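Long-range contact in putative alpha-N-acetylgalactosaminidase (Bacillus halodurans C-125, PDB 3CC1), which probably hydrolyses terminal alpha-linked N-acetylgalactosamine residues from glycoconjugates, as a TIM-barrel glycosidase with a C-terminal beta-sandwich domain: residues 176-181 with 211-216. Numbering follows the deposited sequence.
Sequences WGVDFV and RPMVLS
Over one face of the Arg211 guanidinium lies Gly177, its CA 3.6 Å above the plane and over the centre, while acceptors from the next two residues take up the edge. There Arg211 NE donates to Val178 O (3.0 Å), a bent bond whose donor stands 53° out of the carbonyl plane. Arg211 NH2 forms a salt bridge with Asp179 OD1 at 2.9 Å through the syn lone pair of that oxygen. The Phe180 ring meets Val214 CG1 obliquely, at 3.9 Å from CD2, and its CZ reaches Ser216 CB. An extended chain from CG to NE, with CG anti to the backbone N (chi1 175°), carries the flat head across to Gly177, itself the Schellman residue closing helix 162-175, and so sets the reach of Arg211. A leucine in its place would probably leave OD1 of Asp179 without its charged mate and Val178 O without this donor. A water also donates to OD1 of Asp179 and to Pro212 O, while OD2 of Asp179 is hydrogen-bonded to His104 NE2 and to the backbone N of Phe110. Further along, the segments pair as parallel strands 180-184 and 214-216, the two strands of a beta-alpha-beta unit connected through helix 196-208, as expected in the barrel of this family. Register is set by three nearly straight bonds: Val214 N to Asp179 O, Val181 N to Val214 O (2.9 Å, 171° at the hydrogen) and Ser216 N to Val181 O. On the sheet face opposite Phe180 and Val214, the selenium of Met213, a selenomethionine, packs 3.7 Å from Val181 CG2, and Phe170 of helix 162-175 touches both side chains.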
ATOM      1  N   TRP A 176      12.023  46.443  -2.986  1.00 23.13           N
ATOM      2  CA  TRP A 176      10.802  46.353  -3.795  1.00 23.08           C
ATOM      3  C   TRP A 176       9.502  46.326  -2.971  1.00 23.27           C
ATOM      4  O   TRP A 176       8.414  46.314  -3.522  1.00 23.69           O
ATOM      5  CB  TRP A 176      10.811  45.125  -4.700  1.00 23.16           C
ATOM      6  CG  TRP A 176      11.833  45.132  -5.747  1.00 22.77           C
ATOM      7  CD1 TRP A 176      12.480  46.208  -6.244  1.00 24.96           C
ATOM      8  CD2 TRP A 176      12.270  44.004  -6.513  1.00 23.82           C
ATOM      9  NE1 TRP A 176      13.342  45.817  -7.237  1.00 24.86           N
ATOM     10  CE2 TRP A 176      13.227  44.468  -7.423  1.00 23.10           C
ATOM     11  CE3 TRP A 176      11.947  42.646  -6.500  1.00 24.31           C
ATOM     12  CZ2 TRP A 176      13.884  43.621  -8.310  1.00 25.04           C
ATOM     13  CZ3 TRP A 176      12.582  41.815  -7.368  1.00 25.59           C
ATOM     14  CH2 TRP A 176      13.558  42.303  -8.263  1.00 24.59           C
ATOM     15  N   GLY A 177       9.616  46.308  -1.650  1.00 23.59           N
ATOM     16  CA  GLY A 177       8.431  46.247  -0.799  1.00 23.75           C
ATOM     17  C   GLY A 177       7.715  44.905  -0.753  1.00 23.90           C
ATOM     18  O   GLY A 177       6.497  44.846  -0.512  1.00 24.58           O
ATOM     19  N   VAL A 178       8.469  43.835  -0.999  1.00 23.57           N
ATOM     20  CA  VAL A 178       7.969  42.461  -0.948  1.00 22.74           C
ATOM     21  C   VAL A 178       7.645  42.083   0.509  1.00 23.54           C
ATOM     22  O   VAL A 178       8.400  42.432   1.430  1.00 23.10           O
ATOM     23  CB  VAL A 178       8.988  41.458  -1.555  1.00 22.38           C
ATOM     24  CG1 VAL A 178       8.575  40.025  -1.307  1.00 19.95           C
ATOM     25  CG2 VAL A 178       9.183  41.715  -3.084  1.00 22.51           C
ATOM     26  N   ASP A 179       6.518  41.376   0.709  1.00 22.69           N
ATOM     27  CA  ASP A 179       6.060  40.971   2.062  1.00 23.15           C
ATOM     28  C   ASP A 179       6.129  39.477   2.328  1.00 23.35           C
ATOM     29  O   ASP A 179       6.062  39.036   3.475  1.00 24.21           O
ATOM     30  CB  ASP A 179       4.610  41.447   2.286  1.00 23.13           C
ATOM     31  CG  ASP A 179       4.453  42.904   1.981  1.00 24.09           C
ATOM     32  OD1 ASP A 179       5.193  43.697   2.610  1.00 22.40           O
ATOM     33  OD2 ASP A 179       3.683  43.253   1.059  1.00 23.12           O
ATOM     34  N   PHE A 180       6.253  38.718   1.247  1.00 22.78           N
ATOM     35  CA  PHE A 180       6.201  37.266   1.263  1.00 22.94           C
ATOM     36  C   PHE A 180       7.101  36.711   0.144  1.00 22.45           C
ATOM     37  O   PHE A 180       7.012  37.120  -1.019  1.00 21.94           O
ATOM     38  CB  PHE A 180       4.734  36.857   1.081  1.00 23.43           C
ATOM     39  CG  PHE A 180       4.475  35.382   0.930  1.00 23.86           C
ATOM     40  CD1 PHE A 180       4.550  34.762  -0.312  1.00 27.28           C
ATOM     41  CD2 PHE A 180       4.031  34.641   1.989  1.00 27.12           C
ATOM     42  CE1 PHE A 180       4.254  33.392  -0.462  1.00 27.40           C
ATOM     43  CE2 PHE A 180       3.745  33.273   1.843  1.00 30.48           C
ATOM     44  CZ  PHE A 180       3.848  32.663   0.609  1.00 27.00           C
ATOM     45  N   VAL A 181       7.956  35.765   0.505  1.00 22.78           N
ATOM     46  CA  VAL A 181       8.808  35.035  -0.458  1.00 22.54           C
ATOM     47  C   VAL A 181       8.655  33.507  -0.225  1.00 24.37           C
ATOM     48  O   VAL A 181       8.858  33.011   0.899  1.00 24.85           O
ATOM     49  CB  VAL A 181      10.287  35.456  -0.367  1.00 22.48           C
ATOM     50  CG1 VAL A 181      11.124  34.606  -1.314  1.00 22.43           C
ATOM     51  CG2 VAL A 181      10.474  36.949  -0.702  1.00 20.65           C
ATOM     52  N   ARG A 211      13.335  44.396   6.459  1.00 30.85           N
ATOM     53  CA  ARG A 211      11.896  44.559   6.217  1.00 29.71           C
ATOM     54  C   ARG A 211      11.141  43.319   6.674  1.00 29.43           C
ATOM     55  O   ARG A 211      11.510  42.218   6.308  1.00 29.90           O
ATOM     56  CB  ARG A 211      11.622  44.794   4.729  1.00 29.39           C
ATOM     57  CG  ARG A 211      10.158  44.851   4.398  1.00 26.88           C
ATOM     58  CD  ARG A 211       9.893  44.988   2.919  1.00 25.98           C
ATOM     59  NE  ARG A 211       8.458  45.106   2.691  1.00 24.60           N
ATOM     60  CZ  ARG A 211       7.773  46.245   2.827  1.00 27.56           C
ATOM     61  NH1 ARG A 211       8.405  47.354   3.153  1.00 27.72           N
ATOM     62  NH2 ARG A 211       6.470  46.296   2.631  1.00 25.33           N
ATOM     63  N   PRO A 212      10.074  43.487   7.462  1.00 28.82           N
ATOM     64  CA  PRO A 212       9.293  42.307   7.834  1.00 28.58           C
ATOM     65  C   PRO A 212       8.786  41.589   6.605  1.00 27.91           C
ATOM     66  O   PRO A 212       8.196  42.198   5.704  1.00 27.54           O
ATOM     67  CB  PRO A 212       8.125  42.884   8.632  1.00 28.59           C
ATOM     68  CG  PRO A 212       8.608  44.231   9.074  1.00 29.36           C
ATOM     69  CD  PRO A 212       9.504  44.725   8.008  1.00 28.93           C
HETATM   70  N   MSE A 213       9.004  40.286   6.599  1.00 27.58           N
HETATM   71  CA  MSE A 213       8.820  39.488   5.411  1.00 27.30           C
HETATM   72  C   MSE A 213       8.640  38.005   5.754  1.00 27.30           C
HETATM   73  O   MSE A 213       9.437  37.423   6.480  1.00 28.16           O
HETATM   74  CB  MSE A 213      10.032  39.704   4.475  1.00 27.43           C
HETATM   75  CG  MSE A 213       9.735  39.448   3.008  1.00 26.82           C
HETATM   76 SE   MSE A 213      11.263  39.552   1.822  0.75 22.69          SE
HETATM   77  CE  MSE A 213      11.601  41.422   2.036  1.00 19.84           C
ATOM     78  N   VAL A 214       7.590  37.398   5.215  1.00 27.17           N
ATOM     79  CA  VAL A 214       7.305  35.995   5.488  1.00 27.00           C
ATOM     80  C   VAL A 214       8.099  35.109   4.520  1.00 26.47           C
ATOM     81  O   VAL A 214       8.188  35.395   3.329  1.00 25.52           O
ATOM     82  CB  VAL A 214       5.796  35.694   5.407  1.00 27.88           C
ATOM     83  CG1 VAL A 214       5.551  34.148   5.527  1.00 29.08           C
ATOM     84  CG2 VAL A 214       5.067  36.470   6.472  1.00 28.34           C
ATOM     85  N   LEU A 215       8.715  34.075   5.069  1.00 25.80           N
ATOM     86  CA  LEU A 215       9.429  33.093   4.290  1.00 25.78           C
ATOM     87  C   LEU A 215       8.647  31.801   4.279  1.00 26.78           C
ATOM     88  O   LEU A 215       8.290  31.255   5.314  1.00 25.17           O
ATOM     89  CB  LEU A 215      10.817  32.820   4.867  1.00 26.36           C
ATOM     90  CG  LEU A 215      11.643  31.791   4.062  1.00 26.41           C
ATOM     91  CD1 LEU A 215      11.868  32.324   2.652  1.00 24.70           C
ATOM     92  CD2 LEU A 215      12.954  31.475   4.800  1.00 22.60           C
ATOM     93  N   SER A 216       8.400  31.296   3.088  1.00 27.78           N
ATOM     94  CA  SER A 216       7.749  30.024   2.942  1.00 27.82           C
ATOM     95  C   SER A 216       8.669  29.102   2.171  1.00 28.35           C
ATOM     96  O   SER A 216       9.214  29.478   1.124  1.00 27.66           O
ATOM     97  CB  SER A 216       6.456  30.258   2.194  1.00 28.74           C
ATOM     98  OG  SER A 216       5.811  29.042   1.956  1.00 30.70           O
TER
HETATM   99  O   HOH W   1       6.093  43.414   5.108  1.00 30.89           O